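Local atomic coordinates of Carboxylesterase/phospholipase family protein (Francisella tularensis subsp. tularensis, PDB entry 4F21), a protein that probably hydrolyses carboxylic ester bonds as a serine hydrolase of the alpha/beta hydrolase superfamily. Residues G142-I145 with A146-A150; L167-W170 with D171-G175; M230-I233 with K234-N238. All coordinates share one frame; numbering follows the deposited sequence.

Overall arrangement
The three contacts follow one another along an alpha/beta hydrolase chain, and each is local, between residues a few positions apart. Contact 1 lies on helix 144-150, near the centre of the fold, between parallel strands 134-139 and 159-163. Contact 2 follows at helix 170-173. Their centres are about 12 Å apart and they touch: Tyr148 stacks on Phe173, and its OH probably hydrogen-bonds to Pro168 O. Contact 3, on helix 230-243, touches neither; its centre is about 20 Å from that of contact 1 and about 29 Å from that of contact 2. Contacts 2 and 3 lie on opposite sides of the chain's centre. Thr147 packs on Ile160 and Ala162, Ile236 on Met161 and Leu163, consistent with helices covering both sheet faces.

Contact 1 of 3, residues G142-I145 with A146-A150; sequences GGII and ATYTA
Thr149 reaches back one turn to the carbonyl of Ile145, while Ile144 packs its side chain against Tyr148. Thr149 OG1 donates to Ile145 O at 2.5 Å; the contact is very short, so its exact length is doubtful. With chi1 at -64°, the hydroxyl of Thr149 sits opposite its own carbonyl carbon, turned back to the preceding turn. Thr149 CB also lies 3.2 Å from Ile145 O. The side chain of Ile145 itself leads off to helix 111-126, onto Ser113 and Val117.

These buried residues belong to helix 144-150 of a beta-alpha-beta unit between strands 134-139 and 159-163. The glycines before it follow Ser140, the probable nucleophile, in a sequence that fits the nucleophile elbow of alpha/beta hydrolases.

Ile144 runs alongside Tyr148, the two side chains pointing the same way. Ile144 CG2, anti to the backbone N, meets Tyr148 CD2 obliquely at 3.6 Å. The backbone bond from Tyr148 N to Ile144 O is weak, at 3.4 Å and 143°. Ala146 is the third main residue. Ala146 CB lies 4.0 Å from Gly143 O and packs on Leu136 of strand 134-139.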
# COMPACT_ATOMS: atom_id res chain seq x y z
N GLY A 142 -6.82 1.01 -1.37
CA GLY A 142 -5.97 -0.16 -1.30
C GLY A 142 -4.80 -0.02 -0.36
O GLY A 142 -4.34 -1.00 0.22
N GLY A 143 -4.31 1.21 -0.21
CA GLY A 143 -3.12 1.48 0.59
C GLY A 143 -3.19 0.99 2.02
O GLY A 143 -2.16 0.83 2.68
N ILE A 144 -4.40 0.76 2.50
CA ILE A 144 -4.62 0.25 3.85
C ILE A 144 -4.14 -1.20 3.98
O ILE A 144 -3.51 -1.57 4.97
CB ILE A 144 -6.12 0.30 4.21
CG1 ILE A 144 -6.71 1.67 3.84
CG2 ILE A 144 -6.33 -0.02 5.68
CD1 ILE A 144 -8.21 1.67 3.68
N ILE A 145 -4.43 -2.00 2.95
CA ILE A 145 -4.20 -3.44 3.01
C ILE A 145 -2.74 -3.81 2.73
O ILE A 145 -2.36 -4.98 2.77
CB ILE A 145 -5.13 -4.18 2.02
CG1 ILE A 145 -6.50 -3.51 1.98
CG2 ILE A 145 -5.29 -5.64 2.41
CD1 ILE A 145 -7.28 -3.63 3.28
N ALA A 146 -1.91 -2.80 2.45
CA ALA A 146 -0.49 -3.04 2.20
C ALA A 146 0.34 -2.83 3.46
O ALA A 146 1.20 -3.64 3.79
CB ALA A 146 0.00 -2.15 1.08
N THR A 147 0.06 -1.72 4.14
CA THR A 147 0.77 -1.38 5.36
C THR A 147 0.43 -2.36 6.47
O THR A 147 1.30 -3.12 6.92
CB THR A 147 0.46 0.07 5.80
OG1 THR A 147 0.96 0.99 4.82
CG2 THR A 147 1.11 0.38 7.14
N TYR A 148 -0.84 -2.36 6.88
CA TYR A 148 -1.35 -3.25 7.93
C TYR A 148 -0.92 -4.69 7.76
O TYR A 148 -0.59 -5.37 8.74
CB TYR A 148 -2.88 -3.20 7.98
CG TYR A 148 -3.45 -2.11 8.87
CD1 TYR A 148 -2.79 -1.71 10.02
CD2 TYR A 148 -4.64 -1.47 8.54
CE1 TYR A 148 -3.31 -0.71 10.83
CE2 TYR A 148 -5.16 -0.48 9.34
CZ TYR A 148 -4.49 -0.11 10.48
OH TYR A 148 -5.02 0.89 11.27
N THR A 149 -0.94 -5.17 6.52
CA THR A 149 -0.48 -6.52 6.22
C THR A 149 0.98 -6.69 6.61
O THR A 149 1.32 -7.56 7.42
CB THR A 149 -0.64 -6.84 4.72
OG1 THR A 149 -2.03 -6.83 4.38
CG2 THR A 149 -0.05 -8.21 4.41
N ALA A 150 1.84 -5.85 6.04
CA ALA A 150 3.28 -5.99 6.22
C ALA A 150 3.71 -5.87 7.68
O ALA A 150 4.63 -6.56 8.12
CB ALA A 150 4.02 -4.98 5.36

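Contact 2 of 3, residues L167-W170 with D171-G175; sequences LPAW and DNFKG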
# COMPACT_ATOMS: atom_id res chain seq x y z
N LEU A 167 -4.97 5.78 7.76
CA LEU A 167 -4.77 4.60 8.60
C LEU A 167 -5.97 4.36 9.51
O LEU A 167 -5.99 4.81 10.65
CB LEU A 167 -3.50 4.76 9.43
CG LEU A 167 -2.69 3.51 9.76
CD1 LEU A 167 -2.47 2.68 8.51
CD2 LEU A 167 -1.36 3.89 10.38
N PRO A 168 -6.99 3.64 9.00
CA PRO A 168 -8.24 3.39 9.73
C PRO A 168 -8.11 2.25 10.71
O PRO A 168 -7.19 1.44 10.59
CB PRO A 168 -9.21 3.00 8.61
CG PRO A 168 -8.34 2.29 7.64
CD PRO A 168 -7.01 3.02 7.66
N ALA A 169 -9.03 2.18 11.67
CA ALA A 169 -9.07 1.11 12.67
C ALA A 169 -7.72 0.89 13.34
O ALA A 169 -7.34 -0.25 13.63
CB ALA A 169 -9.58 -0.18 12.04
N TRP A 170 -7.00 1.98 13.57
CA TRP A 170 -5.68 1.91 14.18
C TRP A 170 -5.73 1.27 15.57
O TRP A 170 -4.76 0.66 16.01
CB TRP A 170 -5.05 3.31 14.25
CG TRP A 170 -3.73 3.36 14.97
CD1 TRP A 170 -3.49 3.92 16.20
CD2 TRP A 170 -2.47 2.84 14.52
NE1 TRP A 170 -2.16 3.77 16.53
CE2 TRP A 170 -1.52 3.12 15.52
CE3 TRP A 170 -2.06 2.17 13.37
CZ2 TRP A 170 -0.18 2.74 15.40
CZ3 TRP A 170 -0.74 1.80 13.25
CH2 TRP A 170 0.19 2.09 14.26
N ASP A 171 -6.88 1.39 16.23
CA ASP A 171 -7.07 0.77 17.54
C ASP A 171 -7.16 -0.76 17.46
O ASP A 171 -6.67 -1.46 18.35
CB ASP A 171 -8.31 1.34 18.23
CG ASP A 171 -8.01 2.61 19.01
OD1 ASP A 171 -6.99 3.27 18.70
OD2 ASP A 171 -8.79 2.95 19.93
N ASN A 172 -7.77 -1.26 16.39
CA ASN A 172 -7.96 -2.70 16.23
C ASN A 172 -6.71 -3.46 15.77
O ASN A 172 -6.59 -4.66 16.00
CB ASN A 172 -9.11 -2.99 15.27
CG ASN A 172 -10.46 -2.94 15.94
OD1 ASN A 172 -10.58 -3.12 17.15
ND2 ASN A 172 -11.50 -2.70 15.15
N PHE A 173 -5.79 -2.75 15.12
CA PHE A 173 -4.64 -3.40 14.50
C PHE A 173 -3.30 -3.05 15.16
O PHE A 173 -2.27 -3.60 14.78
CB PHE A 173 -4.59 -3.06 13.01
CG PHE A 173 -5.76 -3.59 12.22
CD1 PHE A 173 -5.67 -4.79 11.53
CD2 PHE A 173 -6.96 -2.89 12.17
CE1 PHE A 173 -6.74 -5.27 10.80
CE2 PHE A 173 -8.03 -3.36 11.44
CZ PHE A 173 -7.92 -4.56 10.76
N LYS A 174 -3.32 -2.15 16.13
CA LYS A 174 -2.09 -1.65 16.73
C LYS A 174 -1.34 -2.69 17.56
O LYS A 174 -0.11 -2.63 17.67
CB LYS A 174 -2.37 -0.40 17.58
CG LYS A 174 -3.35 -0.63 18.72
CD LYS A 174 -3.93 0.68 19.22
CE LYS A 174 -2.85 1.67 19.59
NZ LYS A 174 -3.43 2.96 20.04
N GLY A 175 -2.07 -3.63 18.15
CA GLY A 175 -1.46 -4.63 19.01
C GLY A 175 -0.94 -5.83 18.25
O GLY A 175 -0.07 -6.56 18.73
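Ala169 meets Asn172 and Phe173 from the N-cap position of helix 170-173, which follows strand 159-163 in the alpha/beta hydrolase fold. Backbone hydrogen bonds come first. Ala169 O accepts Asn172 N at 3.0 Å, with the donor 60° out of the carbonyl plane. It also takes a weak second bond from Phe173 N, so one carbonyl gathers two successive N-H groups at the helix start.

The apolar contact is Ala169 CB against Phe173 CE2, at 3.6 Å. The ring also packs against Asn111 and Ile114 of helix 111-126. A separate polar approach brings Ala169 O to the C-H edge of the ring, in its plane, 3.0 Å from Phe173 CD2.

Next, Lys174 crosses Trp170 at about a right angle. Its CB, CG and CD run past Trp170 O, with Lys174 CB 3.0 Å from it. A chi1 of 59° sets CG between the backbone N and carbonyl carbon, and a bend at chi3 turns the chain end to the five-membered ring. Lys174 CB stands 4.2 Å above one indole face, offset toward its rim.

Charge comes last. Lys174 NZ forms a long salt bridge with Asp171 OD1, 3.8 Å away, and lies equally far from Trp170 NE1.

Contact 3 of 3, residues M230-I233 with K234-N238; sequences MEEI and KDISN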
# COMPACT_ATOMS: atom_id res chain seq x y z
N MET A 230 3.79 12.70 -12.03
CA MET A 230 4.97 12.24 -12.72
C MET A 230 6.23 12.26 -11.86
O MET A 230 7.05 11.39 -11.98
CB MET A 230 5.14 12.98 -14.04
CG MET A 230 4.36 12.41 -15.20
SD MET A 230 4.97 10.89 -16.03
CE MET A 230 5.10 9.77 -14.68
N GLU A 231 6.35 13.25 -10.99
CA GLU A 231 7.46 13.36 -10.04
C GLU A 231 7.35 12.20 -9.06
O GLU A 231 8.34 11.54 -8.71
CB GLU A 231 7.38 14.69 -9.28
CG GLU A 231 7.26 15.92 -10.19
CD GLU A 231 8.54 16.20 -10.97
OE1 GLU A 231 9.60 15.66 -10.60
OE2 GLU A 231 8.47 16.96 -11.96
N GLU A 232 6.11 11.93 -8.64
CA GLU A 232 5.81 10.82 -7.75
C GLU A 232 6.18 9.50 -8.40
O GLU A 232 6.72 8.62 -7.75
CB GLU A 232 4.34 10.83 -7.36
CG GLU A 232 3.95 9.74 -6.38
CD GLU A 232 2.53 9.90 -5.89
OE1 GLU A 232 1.80 10.76 -6.44
OE2 GLU A 232 2.14 9.17 -4.96
N ILE A 233 5.88 9.36 -9.69
CA ILE A 233 6.21 8.14 -10.42
C ILE A 233 7.73 7.93 -10.43
O ILE A 233 8.22 6.82 -10.22
CB ILE A 233 5.67 8.19 -11.86
CG1 ILE A 233 4.19 7.81 -11.87
CG2 ILE A 233 6.42 7.23 -12.75
CD1 ILE A 233 3.94 6.36 -11.50
N LYS A 234 8.45 9.02 -10.67
CA LYS A 234 9.91 8.99 -10.57
C LYS A 234 10.36 8.51 -9.19
O LYS A 234 11.25 7.66 -9.09
CB LYS A 234 10.50 10.38 -10.86
CG LYS A 234 12.01 10.45 -10.68
CD LYS A 234 12.49 11.88 -10.47
CE LYS A 234 13.99 11.90 -10.22
NZ LYS A 234 14.48 13.26 -9.82
N ASP A 235 9.75 9.05 -8.14
CA ASP A 235 10.13 8.67 -6.78
C ASP A 235 9.81 7.20 -6.44
O ASP A 235 10.54 6.55 -5.69
CB ASP A 235 9.48 9.60 -5.74
CG ASP A 235 10.34 10.81 -5.44
OD1 ASP A 235 11.53 10.81 -5.84
OD2 ASP A 235 9.83 11.75 -4.80
N ILE A 236 8.70 6.70 -6.99
CA ILE A 236 8.28 5.32 -6.81
C ILE A 236 9.30 4.40 -7.47
O ILE A 236 9.79 3.44 -6.87
CB ILE A 236 6.91 5.09 -7.48
CG1 ILE A 236 5.80 5.79 -6.69
CG2 ILE A 236 6.60 3.61 -7.61
CD1 ILE A 236 4.47 5.76 -7.38
N SER A 237 9.60 4.72 -8.73
CA SER A 237 10.66 4.07 -9.48
C SER A 237 11.93 4.00 -8.64
O SER A 237 12.48 2.93 -8.40
CB SER A 237 10.93 4.84 -10.77
OG SER A 237 12.26 4.63 -11.22
N ASN A 238 12.36 5.16 -8.16
CA ASN A 238 13.56 5.25 -7.34
C ASN A 238 13.47 4.43 -6.04
O ASN A 238 14.49 3.95 -5.54
CB ASN A 238 13.92 6.71 -7.06
CG ASN A 238 14.48 7.42 -8.28
OD1 ASN A 238 13.95 8.44 -8.72
ND2 ASN A 238 15.55 6.86 -8.84
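Ile233 and Ile236 meet on the buried side of helix 230-243. Their CD1 methyls are 4.2 Å apart, and the two side chains cross obliquely. Ile236 also turns to Glu232. Ile236 CG1 lies 3.2 Å from Glu232 O, and its CD1 touches Glu232 CG. Glu232 keeps CG anti to the backbone N (chi1 -178°) and stays extended beyond it. Glu232 is buried; OE1 takes a weak hydrogen bond from Cys229 N, just before the helix. Ile236 continues onto Met161 and Leu163 of strand 159-163, and Ile233 onto Ile56 and Phe60.

The outer side is looser. Met230, Glu231 and Lys234 are exposed. Lys234 CB still lies 3.3 Å from Glu231 O, but the extended chain carries NZ off, and Lys234 NZ stays 5.5 Å from Glu231 OE1. Asp235 is partly exposed, and its OD2 is hydrogen-bonded to Tyr221 OH.

Four backbone hydrogen bonds join residues 230-233 to 234-237 along the helix. The bond from Ser237 N to Ile233 O is nearly straight, at 173°, and that from Lys234 N to Met230 O measures 3.0 Å. Such regular i to i+4 bonding, with one face buried and one in solvent, marks an amphipathic alpha-helix flanking the central sheet of an alpha/beta hydrolase.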